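Local coordinates for sialidase domain-containing protein (Dyadobacter fermentans, PDB 5HX0) that is of unknown function but folds as a six-bladed, sialidase-like beta-propeller and may bind or cleave glycans, at residues A[154-159]-A[195-200]; A[55-60]-A[390-395]; A[267-272]-A[316-321]. One frame throughout, in Å; residues are numbered along the deposited sequence.

The three contacts sit at separate places on a beta-propeller of six antiparallel sheets. Contacts 2 and 3 each join neighbouring blades. Contact 2 sets strand 56-65, the first of one blade, beside strand 393-401 of the blade that pairs the two chain ends. Contact 3 brings together the first strands of two consecutive blades. The centres of contacts 2 and 3 are about 28 Å apart, on opposite sides of the centre of the chain. Contact 1 joins two peripheral loops, about 31 Å from contact 2 and about 37 Å from contact 3, centre to centre. Contacts 1 and 2 touch the second subunit. Glycerol by contact 1 and acetate by contact 3 are probably crystallisation additives.

Contact 1 (A[154-159]-A[195-200]); sequences NLKKPY and INYTAM
The Tyr197 ring carries Lys156 CE on one face, 3.4 Å above its plane and offset toward the rim. The backbone oxygen of Pro158 lies at the ring's edge. The Tyr159 ring is covered on one face by Leu155 CD1, 3.5 Å above its centre, and Lys156 O lies at its edge, in plane. Lys156 CG is anti to the backbone N (chi1 -176°), and the chain bends further out, which lays CE over Tyr197. The CE contact is CH-pi. Lys156 NZ adds an off-centre cation-pi contact, 4.8 Å from the Tyr197 ring centroid, and a weak hydrogen bond to Gly201 O. Leu155 uses its other methyl across the contact: CD2 meets Ala199 O at 3.6 Å.

One direct hydrogen bond joins the backbones. Tyr197 N donates to Pro158 O at 2.8 Å, with an N-H...O angle of 170°. Pro158 follows a cis peptide bond, and its CD lies 3.4 Å from Ile195 O. Water 1 donates to both Lys156 O and Thr198 O, forming a second bridge. Met200, a selenomethionine, packs on Phe84 of the second subunit.

The arrangement is a loop-to-loop contact on the rim of the propeller. It joins the cis-proline loop ahead of strand 161-162 to residues 195-200, where Thr198 OG1 accepts from Met200 N in an ST turn.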
# COMPACT_ATOMS: atom_id res chain seq x y z
N ASN A 154 1.03 -15.16 -21.29
CA ASN A 154 2.02 -16.12 -20.83
C ASN A 154 1.62 -16.86 -19.55
O ASN A 154 2.42 -17.66 -19.05
CB ASN A 154 3.37 -15.43 -20.62
CG ASN A 154 4.02 -15.04 -21.94
OD1 ASN A 154 4.32 -13.87 -22.17
ND2 ASN A 154 4.21 -16.02 -22.81
N LEU A 155 0.41 -16.64 -19.05
CA LEU A 155 -0.02 -17.28 -17.81
C LEU A 155 -0.05 -18.79 -17.96
O LEU A 155 -0.58 -19.31 -18.95
CB LEU A 155 -1.40 -16.77 -17.41
CG LEU A 155 -1.44 -15.33 -16.89
CD1 LEU A 155 -2.87 -14.83 -16.88
CD2 LEU A 155 -0.86 -15.28 -15.50
N LYS A 156 0.51 -19.49 -16.98
CA LYS A 156 0.26 -20.91 -16.88
C LYS A 156 -1.20 -21.15 -16.51
O LYS A 156 -1.78 -20.41 -15.70
CB LYS A 156 1.19 -21.55 -15.84
CG LYS A 156 1.03 -23.08 -15.76
CD LYS A 156 2.32 -23.79 -15.36
CE LYS A 156 2.69 -23.51 -13.91
NZ LYS A 156 4.09 -23.05 -13.76
N LYS A 157 -1.81 -22.16 -17.13
CA LYS A 157 -3.21 -22.47 -16.89
C LYS A 157 -3.34 -23.74 -16.06
O LYS A 157 -2.47 -24.59 -16.10
CB LYS A 157 -3.96 -22.62 -18.22
CG LYS A 157 -3.90 -21.39 -19.10
CD LYS A 157 -4.85 -21.52 -20.28
CE LYS A 157 -4.91 -20.24 -21.08
NZ LYS A 157 -6.09 -20.22 -21.99
N PRO A 158 -4.43 -23.87 -15.30
CA PRO A 158 -5.54 -22.92 -15.16
C PRO A 158 -5.21 -21.74 -14.24
O PRO A 158 -4.38 -21.85 -13.33
CB PRO A 158 -6.68 -23.76 -14.56
CG PRO A 158 -6.07 -25.15 -14.29
CD PRO A 158 -4.59 -25.01 -14.38
N TYR A 159 -5.85 -20.60 -14.50
CA TYR A 159 -5.82 -19.46 -13.58
C TYR A 159 -7.23 -18.91 -13.47
O TYR A 159 -8.11 -19.23 -14.27
CB TYR A 159 -4.85 -18.36 -14.04
CG TYR A 159 -5.16 -17.82 -15.42
CD1 TYR A 159 -6.08 -16.80 -15.60
CD2 TYR A 159 -4.53 -18.34 -16.55
CE1 TYR A 159 -6.37 -16.30 -16.86
CE2 TYR A 159 -4.81 -17.85 -17.82
CZ TYR A 159 -5.73 -16.83 -17.96
OH TYR A 159 -6.01 -16.35 -19.21
N ILE A 195 -7.11 -26.34 -8.28
CA ILE A 195 -6.54 -26.50 -9.62
C ILE A 195 -5.75 -25.30 -10.12
O ILE A 195 -4.99 -25.45 -11.08
CB ILE A 195 -7.61 -26.80 -10.67
CG1 ILE A 195 -8.49 -25.55 -10.89
CG2 ILE A 195 -8.41 -28.07 -10.30
CD1 ILE A 195 -9.58 -25.72 -11.91
N ASN A 196 -5.93 -24.11 -9.54
CA ASN A 196 -5.40 -22.89 -10.14
C ASN A 196 -3.92 -22.68 -9.83
O ASN A 196 -3.38 -23.19 -8.84
CB ASN A 196 -6.17 -21.67 -9.66
CG ASN A 196 -7.55 -21.60 -10.23
OD1 ASN A 196 -8.54 -21.59 -9.49
ND2 ASN A 196 -7.64 -21.58 -11.54
N TYR A 197 -3.27 -21.92 -10.72
CA TYR A 197 -1.99 -21.27 -10.47
C TYR A 197 -2.23 -19.78 -10.22
O TYR A 197 -3.18 -19.20 -10.74
CB TYR A 197 -1.04 -21.44 -11.67
CG TYR A 197 -0.63 -22.88 -11.87
CD1 TYR A 197 0.46 -23.41 -11.19
CD2 TYR A 197 -1.34 -23.72 -12.72
CE1 TYR A 197 0.83 -24.74 -11.33
CE2 TYR A 197 -0.97 -25.06 -12.88
CZ TYR A 197 0.12 -25.56 -12.18
OH TYR A 197 0.51 -26.87 -12.33
N THR A 198 -1.35 -19.17 -9.42
CA THR A 198 -1.42 -17.73 -9.19
C THR A 198 -1.01 -16.95 -10.44
O THR A 198 -0.46 -17.50 -11.40
CB THR A 198 -0.49 -17.29 -8.06
OG1 THR A 198 0.87 -17.32 -8.52
CG2 THR A 198 -0.63 -18.18 -6.82
N ALA A 199 -1.21 -15.63 -10.39
CA ALA A 199 -0.76 -14.79 -11.49
C ALA A 199 0.75 -14.81 -11.69
O ALA A 199 1.24 -14.28 -12.70
CB ALA A 199 -1.22 -13.35 -11.27
N MSE A 200 1.50 -15.40 -10.77
CA MSE A 200 2.94 -15.40 -10.92
C MSE A 200 3.44 -16.80 -11.13
O MSE A 200 4.63 -17.07 -11.00
CB MSE A 200 3.58 -14.74 -9.69
CG MSE A 200 2.82 -13.46 -9.31
SE MSE A 200 3.77 -12.29 -8.04
CE MSE A 200 2.70 -12.75 -6.49
O HOH W 1 -0.25 -18.80 -13.98

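Contact 2 (A[55-60]-A[390-395]); sequences KFHAAF and GPQHIA
Ala58 N donates to Gln392 O at 3.1 Å, the one direct hydrogen bond between the two segments. The bond is fairly straight at nitrogen, but the donor stands 53° out of the carbonyl plane, so it does not use a lone pair. A water makes a second link: it accepts from Gln392 N at 2.9 Å and lies 2.8 Å from Phe56 O, to which it can donate, although other acceptors compete for its protons.

The main side-chain contact is between His57 and Gln392. Gln392 CB sits over one face of the His57 imidazole, 3.9 Å from the ring centroid and offset toward the rim. Gln392 CG then passes 3.5 Å from His57 NE2. A bend at chi2 folds the Gln392 chain back over the ring, leaving its amide plane only 20° from that of the imidazole. Asp365 holds the polar ends of both side chains. Its OD2 is hydrogen-bonded to His57 NE2 and its backbone O to Gln392 NE2.

Further along, Ile394 CD1 reaches the backbone of strand 56-60. Ile394 CD1 lies 3.7 Å from Ala59 N and 4.0 Å from Ala58 CB. Phe75 packs on both Ala58 and Ile394, and Tyr51 on Ala58. His393 points away and donates from ND1 to Pro391 O at 3.0 Å, with the acceptor in the ring plane, a bond within its own segment.

The strand segments run at 42° to each other. With one direct bond, one water and mostly carbon contacts, the chemistry implies that these blades pack side by side without merging into one sheet. Asp365 ties the polar ends of His57 and Gln392 to one residue, which probably limits their rotation.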
# COMPACT_ATOMS: atom_id res chain seq x y z
N LYS A 55 -15.15 8.73 -0.45
CA LYS A 55 -14.13 8.44 -1.45
C LYS A 55 -13.71 6.97 -1.47
O LYS A 55 -12.92 6.60 -2.34
CB LYS A 55 -12.89 9.32 -1.20
CG LYS A 55 -13.18 10.82 -1.37
CD LYS A 55 -11.87 11.61 -1.31
CE LYS A 55 -12.12 13.12 -1.16
NZ LYS A 55 -13.27 13.60 -1.97
N PHE A 56 -14.22 6.14 -0.56
CA PHE A 56 -13.69 4.79 -0.35
C PHE A 56 -14.81 3.76 -0.34
O PHE A 56 -15.92 4.01 0.13
CB PHE A 56 -12.90 4.68 0.99
CG PHE A 56 -11.59 5.41 0.97
CD1 PHE A 56 -10.58 4.99 0.12
CD2 PHE A 56 -11.37 6.53 1.77
CE1 PHE A 56 -9.33 5.67 0.07
CE2 PHE A 56 -10.14 7.21 1.73
CZ PHE A 56 -9.12 6.77 0.87
N HIS A 57 -14.48 2.59 -0.85
CA HIS A 57 -15.26 1.38 -0.66
C HIS A 57 -14.62 0.67 0.54
O HIS A 57 -13.47 0.24 0.47
CB HIS A 57 -15.22 0.57 -1.94
CG HIS A 57 -16.08 -0.66 -1.94
ND1 HIS A 57 -15.74 -1.81 -1.25
CD2 HIS A 57 -17.23 -0.93 -2.60
CE1 HIS A 57 -16.67 -2.72 -1.46
NE2 HIS A 57 -17.59 -2.22 -2.28
N ALA A 58 -15.35 0.59 1.66
CA ALA A 58 -14.87 -0.04 2.88
C ALA A 58 -15.74 -1.26 3.13
O ALA A 58 -16.96 -1.14 3.20
CB ALA A 58 -14.93 0.92 4.08
N ALA A 59 -15.11 -2.44 3.25
CA ALA A 59 -15.93 -3.66 3.26
C ALA A 59 -15.20 -4.81 3.95
O ALA A 59 -14.00 -4.77 4.18
CB ALA A 59 -16.32 -4.05 1.83
N PHE A 60 -15.98 -5.86 4.26
CA PHE A 60 -15.48 -7.16 4.71
C PHE A 60 -14.72 -7.04 6.04
O PHE A 60 -13.50 -7.28 6.08
CB PHE A 60 -14.56 -7.78 3.62
CG PHE A 60 -15.11 -7.63 2.20
CD1 PHE A 60 -16.41 -8.04 1.90
CD2 PHE A 60 -14.34 -7.05 1.20
CE1 PHE A 60 -16.95 -7.89 0.60
CE2 PHE A 60 -14.87 -6.89 -0.11
CZ PHE A 60 -16.17 -7.32 -0.40
N GLY A 390 -25.75 5.81 -0.72
CA GLY A 390 -24.59 5.96 0.12
C GLY A 390 -23.44 5.02 -0.23
O GLY A 390 -23.60 4.05 -0.97
N PRO A 391 -22.27 5.30 0.32
CA PRO A 391 -21.08 4.47 0.08
C PRO A 391 -21.06 3.18 0.90
O PRO A 391 -21.77 3.03 1.91
CB PRO A 391 -19.94 5.38 0.52
CG PRO A 391 -20.56 6.19 1.65
CD PRO A 391 -22.00 6.42 1.24
N GLN A 392 -20.21 2.25 0.47
CA GLN A 392 -19.93 1.07 1.29
C GLN A 392 -19.09 1.49 2.50
O GLN A 392 -17.99 2.04 2.34
CB GLN A 392 -19.20 0.02 0.45
CG GLN A 392 -20.11 -0.95 -0.29
CD GLN A 392 -20.98 -0.26 -1.33
OE1 GLN A 392 -20.56 0.70 -1.97
NE2 GLN A 392 -22.21 -0.75 -1.50
N HIS A 393 -19.61 1.25 3.70
CA HIS A 393 -18.95 1.67 4.93
C HIS A 393 -19.02 0.53 5.95
O HIS A 393 -19.79 -0.43 5.80
CB HIS A 393 -19.61 2.96 5.48
CG HIS A 393 -21.06 2.82 5.84
ND1 HIS A 393 -22.07 2.85 4.91
CD2 HIS A 393 -21.66 2.64 7.04
CE1 HIS A 393 -23.24 2.70 5.52
NE2 HIS A 393 -23.02 2.55 6.81
N ILE A 394 -18.22 0.64 7.00
CA ILE A 394 -18.29 -0.29 8.13
C ILE A 394 -19.32 0.23 9.14
O ILE A 394 -19.31 1.40 9.50
CB ILE A 394 -16.92 -0.47 8.80
CG1 ILE A 394 -15.80 -0.63 7.73
CG2 ILE A 394 -16.96 -1.66 9.80
CD1 ILE A 394 -16.04 -1.81 6.75
N ALA A 395 -20.17 -0.67 9.63
CA ALA A 395 -21.20 -0.32 10.59
C ALA A 395 -21.29 -1.46 11.61
O ALA A 395 -20.61 -2.49 11.49
CB ALA A 395 -22.54 -0.08 9.90
O HOH W 2 -18.19 3.29 -1.31

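Contact 3 (A[267-272]-A[316-321]); sequences SVYETP and ALRLPD
Strands 262-270 and 314-318 are the first strands of two consecutive propeller blades, and Tyr269 and Arg318 bridge them. The strand segments run in roughly the same direction, 25° apart. At 7.8 Å, their axes are too far apart for direct backbone pairing. Side chains and water fill the gap. Water 3 donates to both Val268 O and Ala316 O.

With chi1 at -179°, the Tyr269 ring extends opposite its own backbone nitrogen and reaches the other strand. Tyr269 CD1 touches Ala316 CB at 4.3 Å, and Arg318 CB lies at the ring's edge, in plane. The ring also meets Tyr213, and Phe279 packs against both Tyr269 and Ala316.

Arg318 already heads for segment 267-272, and a bend at chi3 sets its guanidinium steep to the Tyr269 ring. Arg318 NE donates to Tyr269 OH at 2.9 Å. Arg318 NH2 donates to Glu270 O at 2.8 Å, a bond bent at hydrogen, with that oxygen near the guanidinium plane. These two bonds restrict the guanidinium's rotation. Glu270 OE1 is held by Lys216 N; water 4 donates to it and accepts a weak bond from Arg318 NH2. Over one guanidinium face lies Pro272, its CG 4.0 Å above the plane of Arg318 and offset toward the rim.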
# COMPACT_ATOMS: atom_id res chain seq x y z
N SER A 267 -16.84 -20.25 8.14
CA SER A 267 -16.30 -20.02 9.49
C SER A 267 -16.31 -21.33 10.26
O SER A 267 -17.27 -22.10 10.16
CB SER A 267 -17.12 -18.96 10.23
OG SER A 267 -16.79 -17.65 9.77
N VAL A 268 -15.27 -21.57 11.04
CA VAL A 268 -15.15 -22.84 11.75
C VAL A 268 -15.26 -22.57 13.24
O VAL A 268 -15.00 -21.45 13.71
CB VAL A 268 -13.84 -23.58 11.39
CG1 VAL A 268 -12.59 -22.88 11.98
CG2 VAL A 268 -13.93 -25.07 11.79
N TYR A 269 -15.67 -23.59 13.99
CA TYR A 269 -15.96 -23.45 15.41
C TYR A 269 -15.74 -24.79 16.10
O TYR A 269 -16.02 -25.85 15.53
CB TYR A 269 -17.41 -22.94 15.59
CG TYR A 269 -17.80 -22.72 17.03
CD1 TYR A 269 -17.36 -21.60 17.72
CD2 TYR A 269 -18.62 -23.63 17.70
CE1 TYR A 269 -17.70 -21.39 19.05
CE2 TYR A 269 -18.98 -23.43 19.04
CZ TYR A 269 -18.50 -22.30 19.71
OH TYR A 269 -18.80 -22.06 21.03
N GLU A 270 -15.23 -24.77 17.33
CA GLU A 270 -15.11 -25.97 18.14
C GLU A 270 -16.04 -25.85 19.33
O GLU A 270 -16.00 -24.84 20.05
CB GLU A 270 -13.68 -26.19 18.62
CG GLU A 270 -13.45 -27.54 19.29
CD GLU A 270 -12.06 -27.62 19.90
OE1 GLU A 270 -11.83 -26.97 20.95
OE2 GLU A 270 -11.18 -28.26 19.30
N THR A 271 -16.88 -26.87 19.55
CA THR A 271 -17.87 -26.83 20.62
C THR A 271 -17.24 -27.26 21.94
O THR A 271 -16.14 -27.83 21.96
CB THR A 271 -19.04 -27.74 20.28
OG1 THR A 271 -18.61 -29.10 20.38
CG2 THR A 271 -19.54 -27.44 18.88
N PRO A 272 -17.91 -26.99 23.07
CA PRO A 272 -17.34 -27.42 24.36
C PRO A 272 -17.09 -28.92 24.43
O PRO A 272 -16.09 -29.34 25.02
CB PRO A 272 -18.38 -26.95 25.38
CG PRO A 272 -18.96 -25.67 24.72
CD PRO A 272 -19.01 -26.02 23.24
N ALA A 316 -19.38 -17.27 13.68
CA ALA A 316 -19.84 -17.82 14.96
C ALA A 316 -19.00 -17.29 16.10
O ALA A 316 -17.76 -17.30 16.02
CB ALA A 316 -19.79 -19.35 14.96
N LEU A 317 -19.67 -16.86 17.17
CA LEU A 317 -19.03 -16.34 18.38
C LEU A 317 -19.58 -17.08 19.60
O LEU A 317 -20.80 -17.14 19.78
CB LEU A 317 -19.31 -14.84 18.53
CG LEU A 317 -18.86 -14.22 19.86
CD1 LEU A 317 -17.35 -14.19 19.94
CD2 LEU A 317 -19.44 -12.81 20.03
N ARG A 318 -18.69 -17.62 20.43
CA ARG A 318 -19.13 -18.26 21.67
C ARG A 318 -19.48 -17.16 22.67
O ARG A 318 -18.65 -16.30 22.96
CB ARG A 318 -18.03 -19.16 22.24
CG ARG A 318 -18.47 -19.93 23.49
CD ARG A 318 -17.30 -20.75 24.09
NE ARG A 318 -16.97 -21.88 23.22
CZ ARG A 318 -16.19 -22.90 23.58
NH1 ARG A 318 -15.64 -22.91 24.79
NH2 ARG A 318 -15.96 -23.89 22.72
N LEU A 319 -20.71 -17.18 23.19
CA LEU A 319 -21.16 -16.21 24.18
C LEU A 319 -20.75 -16.64 25.59
O LEU A 319 -20.31 -17.77 25.81
CB LEU A 319 -22.68 -16.07 24.08
CG LEU A 319 -23.17 -15.52 22.74
CD1 LEU A 319 -24.69 -15.67 22.66
CD2 LEU A 319 -22.78 -14.04 22.63
N PRO A 320 -20.87 -15.76 26.58
CA PRO A 320 -20.37 -16.12 27.92
C PRO A 320 -21.07 -17.32 28.55
O PRO A 320 -20.50 -17.93 29.45
CB PRO A 320 -20.61 -14.84 28.73
CG PRO A 320 -20.49 -13.75 27.68
CD PRO A 320 -21.24 -14.34 26.52
N ASP A 321 -22.27 -17.70 28.10
CA ASP A 321 -22.95 -18.87 28.64
C ASP A 321 -22.79 -20.09 27.74
O ASP A 321 -23.52 -21.07 27.91
CB ASP A 321 -24.43 -18.55 28.87
CG ASP A 321 -25.19 -18.25 27.59
OD1 ASP A 321 -24.58 -18.25 26.49
OD2 ASP A 321 -26.41 -17.98 27.67
O HOH W 3 -16.69 -19.07 13.83
O HOH W 4 -13.12 -24.74 22.29